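Putative lipoprotein YcdA (Bacillus subtilis subsp. subtilis str. 168, PDB 4R4G) is of unknown function but is probably a membrane-anchored lipoprotein that joins an N-terminal Ig-like domain to a C-terminal domain of helices and a beta-sheet. Local coordinates at residues D206-V209 against N210-E214; T227-K231 against D232-V236. All blocks are in the same frame, centred on the assembly; numbering follows the deposited sequence.

How the interactions relate
Both contacts are local, each within one unbroken run of chain, and both lie in the C-terminal DUF5105 domain. Interaction 1 is about two and a half turns of helix 203-219, far out from the centre of the chain; interaction 2 is a beta hairpin near that centre, with about 32 Å between the centres of the two. Each is partly buried. In 206-214 the backbone bonds run along the helix, and side chains one turn apart meet through aliphatic carbons, one pair facing helix 268-283 and the other helix 174-192. In 227-236 the bonds run across two strands, a threonine hydroxyl joins them, and the exposed residues gather at the turn. Helix 203-219 leads directly into strand 221-230.

Interaction 1: residues D206-V209 against N210-E214; sequences DNIV and NGIKE
I208 and I212 lie side by side, one helical turn apart, and meet where CG2 of I208 touches CD1 of I212 at 3.8 Å. CG2 of I208 stands anti to the backbone N, on the side of the carbonyl carbon, where CD1 of I212 meets it; I212 in turn sends CG1 back beside its N (chi1 -75°), which carries CD1 to the earlier isoleucine. In a second pair, one residue further round the helix, CG1 of V209 lies 3.8 Å from CE of K213, whose chain is extended beyond CG and reaches past the valine methyl. Behind both pairs is the i to i+4 bonding of an alpha helix, here part of helix 203-219. N of I212 donates to O of I208 at 2.9 Å, and N of K213 to O of V209 at 3.0 Å, both with a nearly straight N-H...O angle of 170°. N of N210 binds O of D206 in the same way, while the bond from N of G211 to O of N207 is more bent, its N-H...O angle 141°. Farther out, the two isoleucines pack on helix 268-283, I208 against L276 and P280, I212 against Y279 and F283. V209 and K213 instead adjoin helix 174-192, where NZ of K213 is hydrogen-bonded to OD1 of N182. On that same helix K186 touches V209 and forms a salt bridge with OD1 of D206.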
ATOM      1  N   ASP A 206     -18.134 -19.333  18.243  1.00 76.10           N
ATOM      2  CA  ASP A 206     -16.971 -18.528  18.635  1.00 74.92           C
ATOM      3  C   ASP A 206     -15.708 -19.362  18.500  1.00 74.24           C
ATOM      4  O   ASP A 206     -14.665 -18.830  18.126  1.00 72.18           O
ATOM      5  CB  ASP A 206     -17.097 -17.973  20.065  1.00 79.04           C
ATOM      6  CG  ASP A 206     -18.024 -16.781  20.240  1.00 98.65           C
ATOM      7  OD1 ASP A 206     -18.574 -16.294  19.222  1.00 99.36           O
ATOM      8  OD2 ASP A 206     -18.196 -16.330  21.390  1.00112.16           O
ATOM      9  N   ASN A 207     -15.810 -20.677  18.771  1.00 69.95           N
ATOM     10  CA  ASN A 207     -14.682 -21.593  18.642  1.00 69.63           C
ATOM     11  C   ASN A 207     -14.289 -21.746  17.175  1.00 71.64           C
ATOM     12  O   ASN A 207     -13.101 -21.908  16.890  1.00 71.06           O
ATOM     13  CB  ASN A 207     -14.982 -22.947  19.277  1.00 72.21           C
ATOM     14  CG  ASN A 207     -14.673 -23.015  20.754  1.00103.34           C
ATOM     15  OD1 ASN A 207     -14.304 -22.022  21.404  1.00 98.47           O
ATOM     16  ND2 ASN A 207     -14.826 -24.203  21.323  1.00 98.71           N
ATOM     17  N   ILE A 208     -15.279 -21.637  16.256  1.00 67.02           N
ATOM     18  CA  ILE A 208     -15.081 -21.701  14.807  1.00 66.11           C
ATOM     19  C   ILE A 208     -14.243 -20.474  14.364  1.00 69.54           C
ATOM     20  O   ILE A 208     -13.225 -20.641  13.694  1.00 69.91           O
ATOM     21  CB  ILE A 208     -16.450 -21.835  14.056  1.00 69.24           C
ATOM     22  CG1 ILE A 208     -16.892 -23.319  14.018  1.00 69.98           C
ATOM     23  CG2 ILE A 208     -16.396 -21.242  12.625  1.00 69.97           C
ATOM     24  CD1 ILE A 208     -18.330 -23.586  13.633  1.00 71.63           C
ATOM     25  N   VAL A 209     -14.642 -19.273  14.782  1.00 65.79           N
ATOM     26  CA  VAL A 209     -13.957 -18.019  14.468  1.00 65.44           C
ATOM     27  C   VAL A 209     -12.543 -18.040  15.018  1.00 68.76           C
ATOM     28  O   VAL A 209     -11.597 -17.791  14.267  1.00 68.55           O
ATOM     29  CB  VAL A 209     -14.742 -16.818  15.022  1.00 70.70           C
ATOM     30  CG1 VAL A 209     -14.014 -15.509  14.755  1.00 70.54           C
ATOM     31  CG2 VAL A 209     -16.145 -16.783  14.440  1.00 71.36           C
ATOM     32  N   ASN A 210     -12.396 -18.378  16.311  1.00 64.43           N
ATOM     33  CA  ASN A 210     -11.100 -18.424  16.971  1.00 64.48           C
ATOM     34  C   ASN A 210     -10.182 -19.505  16.369  1.00 67.97           C
ATOM     35  O   ASN A 210      -8.971 -19.279  16.265  1.00 68.32           O
ATOM     36  CB  ASN A 210     -11.265 -18.593  18.469  1.00 67.73           C
ATOM     37  CG  ASN A 210     -11.933 -17.405  19.141  1.00103.31           C
ATOM     38  OD1 ASN A 210     -11.914 -16.259  18.645  1.00 97.94           O
ATOM     39  ND2 ASN A 210     -12.541 -17.659  20.296  1.00 99.58           N
ATOM     40  N   GLY A 211     -10.767 -20.614  15.918  1.00 63.20           N
ATOM     41  CA  GLY A 211     -10.038 -21.693  15.256  1.00 62.78           C
ATOM     42  C   GLY A 211      -9.556 -21.303  13.871  1.00 65.26           C
ATOM     43  O   GLY A 211      -8.380 -21.504  13.556  1.00 66.02           O
ATOM     44  N   ILE A 212     -10.454 -20.730  13.033  1.00 60.72           N
ATOM     45  CA  ILE A 212     -10.117 -20.239  11.681  1.00 59.92           C
ATOM     46  C   ILE A 212      -8.970 -19.232  11.788  1.00 64.33           C
ATOM     47  O   ILE A 212      -7.976 -19.381  11.086  1.00 66.35           O
ATOM     48  CB  ILE A 212     -11.344 -19.631  10.937  1.00 62.14           C
ATOM     49  CG1 ILE A 212     -12.295 -20.734  10.452  1.00 63.00           C
ATOM     50  CG2 ILE A 212     -10.911 -18.771   9.772  1.00 61.22           C
ATOM     51  CD1 ILE A 212     -13.687 -20.241  10.167  1.00 68.59           C
ATOM     52  N   LYS A 213      -9.078 -18.255  12.701  1.00 59.99           N
ATOM     53  CA  LYS A 213      -8.037 -17.248  12.948  1.00 59.31           C
ATOM     54  C   LYS A 213      -6.704 -17.867  13.378  1.00 65.68           C
ATOM     55  O   LYS A 213      -5.661 -17.400  12.935  1.00 66.58           O
ATOM     56  CB  LYS A 213      -8.484 -16.222  14.001  1.00 60.69           C
ATOM     57  CG  LYS A 213      -9.575 -15.284  13.521  1.00 54.10           C
ATOM     58  CD  LYS A 213      -9.705 -14.107  14.434  1.00 54.81           C
ATOM     59  CE  LYS A 213     -10.957 -13.343  14.115  1.00 58.97           C
ATOM     60  NZ  LYS A 213     -10.903 -11.969  14.685  1.00 74.55           N
ATOM     61  N   GLU A 214      -6.725 -18.912  14.204  1.00 65.46           N
ATOM     62  CA  GLU A 214      -5.479 -19.535  14.640  1.00 67.48           C
ATOM     63  C   GLU A 214      -4.829 -20.248  13.461  1.00 73.57           C
ATOM     64  O   GLU A 214      -3.611 -20.143  13.292  1.00 74.59           O
ATOM     65  CB  GLU A 214      -5.681 -20.473  15.830  1.00 69.77           C
ATOM     66  CG  GLU A 214      -4.423 -20.572  16.685  1.00 85.79           C
ATOM     67  CD  GLU A 214      -4.074 -21.967  17.182  1.00124.23           C
ATOM     68  OE1 GLU A 214      -4.844 -22.533  17.997  1.00112.97           O
ATOM     69  OE2 GLU A 214      -3.002 -22.477  16.778  1.00123.92           O
TER

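Interaction 2: residues T227-K231 against D232-V236; sequences TSISK and DEAIV
A tight beta hairpin joins strands 221-230 and 233-244 through a type II' turn from S230 to E233, and a classic beta bulge interrupts it where T227 and S228 both face I235. At the bulge, O of I235 accepts two bonds from T227: backbone N at 2.8 Å, almost in line with the carbonyl, and OG1 at 3.2 Å, from above the carbonyl plane. OG1 can do this because it sits between the threonine's own N and carbonyl carbon (chi1 54°), which also sets it 3.5 Å from CG2 of I235. With a valine in its place the hydroxyl is gone, and O of I235 would probably keep only the backbone N of these two donors. At the same bulge, N of I235 donates to O of S228 at 2.8 Å, and OG of S228 rests 3.5 Å from CB of I235. I229 and A234 form the non-hydrogen-bonded pair, with CG1 of the isoleucine 4.0 Å from CB of the alanine on the face away from S228 and S230. Nearer the turn, N of S230 donates to O of E233 at 3.0 Å, and N of E233 returns a longer bond, 3.3 Å, to O of S230. Strand 293-301 flanks the second strand, backbone hydrogen bonds pairing A234 with M299 and V236 with V297, while helix 145-157 packs S146 against A234 and V236, and A147 and L150 against V236.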
ATOM      1  N   THR A 227       1.766   0.109  -3.770  1.00 62.63           N
ATOM      2  CA  THR A 227       2.174   0.238  -5.160  1.00 62.60           C
ATOM      3  C   THR A 227       2.012   1.690  -5.678  1.00 70.10           C
ATOM      4  O   THR A 227       2.768   2.101  -6.567  1.00 71.18           O
ATOM      5  CB  THR A 227       1.448  -0.794  -6.014  1.00 69.61           C
ATOM      6  OG1 THR A 227       0.030  -0.697  -5.833  1.00 72.07           O
ATOM      7  CG2 THR A 227       1.904  -2.202  -5.703  1.00 65.12           C
ATOM      8  N   SER A 228       1.076   2.474  -5.109  1.00 68.02           N
ATOM      9  CA  SER A 228       0.855   3.875  -5.496  1.00 68.50           C
ATOM     10  C   SER A 228       0.200   4.667  -4.393  1.00 73.73           C
ATOM     11  O   SER A 228      -0.626   4.136  -3.664  1.00 74.65           O
ATOM     12  CB  SER A 228      -0.004   3.974  -6.752  1.00 72.20           C
ATOM     13  OG  SER A 228      -1.178   3.186  -6.668  1.00 80.21           O
ATOM     14  N   ILE A 229       0.595   5.925  -4.250  1.00 70.98           N
ATOM     15  CA  ILE A 229       0.025   6.889  -3.311  1.00 73.09           C
ATOM     16  C   ILE A 229      -0.416   8.077  -4.132  1.00 83.72           C
ATOM     17  O   ILE A 229       0.320   8.524  -5.027  1.00 83.26           O
ATOM     18  CB  ILE A 229       0.960   7.322  -2.148  1.00 75.42           C
ATOM     19  CG1 ILE A 229       1.526   6.113  -1.394  1.00 74.41           C
ATOM     20  CG2 ILE A 229       0.252   8.330  -1.196  1.00 77.00           C
ATOM     21  CD1 ILE A 229       2.860   6.323  -0.876  1.00 78.68           C
ATOM     22  N   SER A 230      -1.628   8.568  -3.843  1.00 85.04           N
ATOM     23  CA  SER A 230      -2.226   9.692  -4.533  1.00 87.32           C
ATOM     24  C   SER A 230      -3.094  10.460  -3.560  1.00 93.21           C
ATOM     25  O   SER A 230      -4.254  10.125  -3.291  1.00 92.43           O
ATOM     26  CB  SER A 230      -3.003   9.240  -5.771  1.00 93.55           C
ATOM     27  OG  SER A 230      -2.159   8.703  -6.782  1.00102.64           O
ATOM     28  N   LYS A 231      -2.466  11.499  -3.011  1.00 92.15           N
ATOM     29  CA  LYS A 231      -3.001  12.471  -2.072  1.00 94.34           C
ATOM     30  C   LYS A 231      -3.325  11.760  -0.766  1.00 96.69           C
ATOM     31  O   LYS A 231      -2.389  11.261  -0.141  1.00 94.63           O
ATOM     32  CB  LYS A 231      -4.181  13.275  -2.680  1.00100.07           C
ATOM     33  CG  LYS A 231      -3.751  14.153  -3.865  1.00111.89           C
ATOM     34  CD  LYS A 231      -4.928  14.821  -4.557  1.00125.93           C
ATOM     35  CE  LYS A 231      -4.492  15.783  -5.640  1.00136.07           C
ATOM     36  NZ  LYS A 231      -5.592  16.719  -6.007  1.00147.16           N
ATOM     37  N   ASP A 232      -4.603  11.670  -0.373  1.00 95.27           N
ATOM     38  CA  ASP A 232      -5.002  11.051   0.890  1.00 95.57           C
ATOM     39  C   ASP A 232      -5.370   9.553   0.761  1.00 95.77           C
ATOM     40  O   ASP A 232      -5.932   8.981   1.704  1.00 96.42           O
ATOM     41  CB  ASP A 232      -6.159  11.846   1.524  1.00101.47           C
ATOM     42  CG  ASP A 232      -5.692  12.912   2.508  1.00120.94           C
ATOM     43  OD1 ASP A 232      -4.670  13.588   2.219  1.00122.80           O
ATOM     44  OD2 ASP A 232      -6.344  13.071   3.569  1.00130.42           O
ATOM     45  N   GLU A 233      -5.017   8.904  -0.364  1.00 88.37           N
ATOM     46  CA  GLU A 233      -5.339   7.492  -0.508  1.00 86.18           C
ATOM     47  C   GLU A 233      -4.280   6.714  -1.294  1.00 85.61           C
ATOM     48  O   GLU A 233      -3.797   7.179  -2.336  1.00 84.90           O
ATOM     49  CB  GLU A 233      -6.762   7.258  -1.078  1.00 89.45           C
ATOM     50  CG  GLU A 233      -7.119   7.812  -2.452  1.00103.42           C
ATOM     51  CD  GLU A 233      -8.558   7.553  -2.890  1.00128.70           C
ATOM     52  OE1 GLU A 233      -9.492   7.764  -2.078  1.00112.08           O
ATOM     53  OE2 GLU A 233      -8.748   7.147  -4.061  1.00125.19           O
ATOM     54  N   ALA A 234      -3.925   5.508  -0.765  1.00 78.22           N
ATOM     55  CA  ALA A 234      -2.930   4.595  -1.345  1.00 74.50           C
ATOM     56  C   ALA A 234      -3.536   3.308  -1.857  1.00 75.13           C
ATOM     57  O   ALA A 234      -4.652   2.953  -1.476  1.00 75.75           O
ATOM     58  CB  ALA A 234      -1.870   4.252  -0.314  1.00 74.31           C
ATOM     59  N   ILE A 235      -2.768   2.589  -2.697  1.00 68.99           N
ATOM     60  CA  ILE A 235      -3.106   1.265  -3.221  1.00 67.81           C
ATOM     61  C   ILE A 235      -2.070   0.280  -2.699  1.00 70.65           C
ATOM     62  O   ILE A 235      -0.879   0.402  -3.003  1.00 70.10           O
ATOM     63  CB  ILE A 235      -3.268   1.181  -4.774  1.00 70.66           C
ATOM     64  CG1 ILE A 235      -4.411   2.087  -5.273  1.00 72.55           C
ATOM     65  CG2 ILE A 235      -3.448  -0.286  -5.257  1.00 70.43           C
ATOM     66  CD1 ILE A 235      -5.828   1.828  -4.652  1.00 88.21           C
ATOM     67  N   VAL A 236      -2.538  -0.684  -1.892  1.00 66.45           N
ATOM     68  CA  VAL A 236      -1.723  -1.733  -1.316  1.00 64.11           C
ATOM     69  C   VAL A 236      -2.047  -3.012  -2.061  1.00 69.94           C
ATOM     70  O   VAL A 236      -3.216  -3.385  -2.213  1.00 71.79           O
ATOM     71  CB  VAL A 236      -1.902  -1.877   0.208  1.00 67.23           C
ATOM     72  CG1 VAL A 236      -0.915  -2.902   0.768  1.00 67.37           C
ATOM     73  CG2 VAL A 236      -1.733  -0.544   0.923  1.00 66.81           C
TER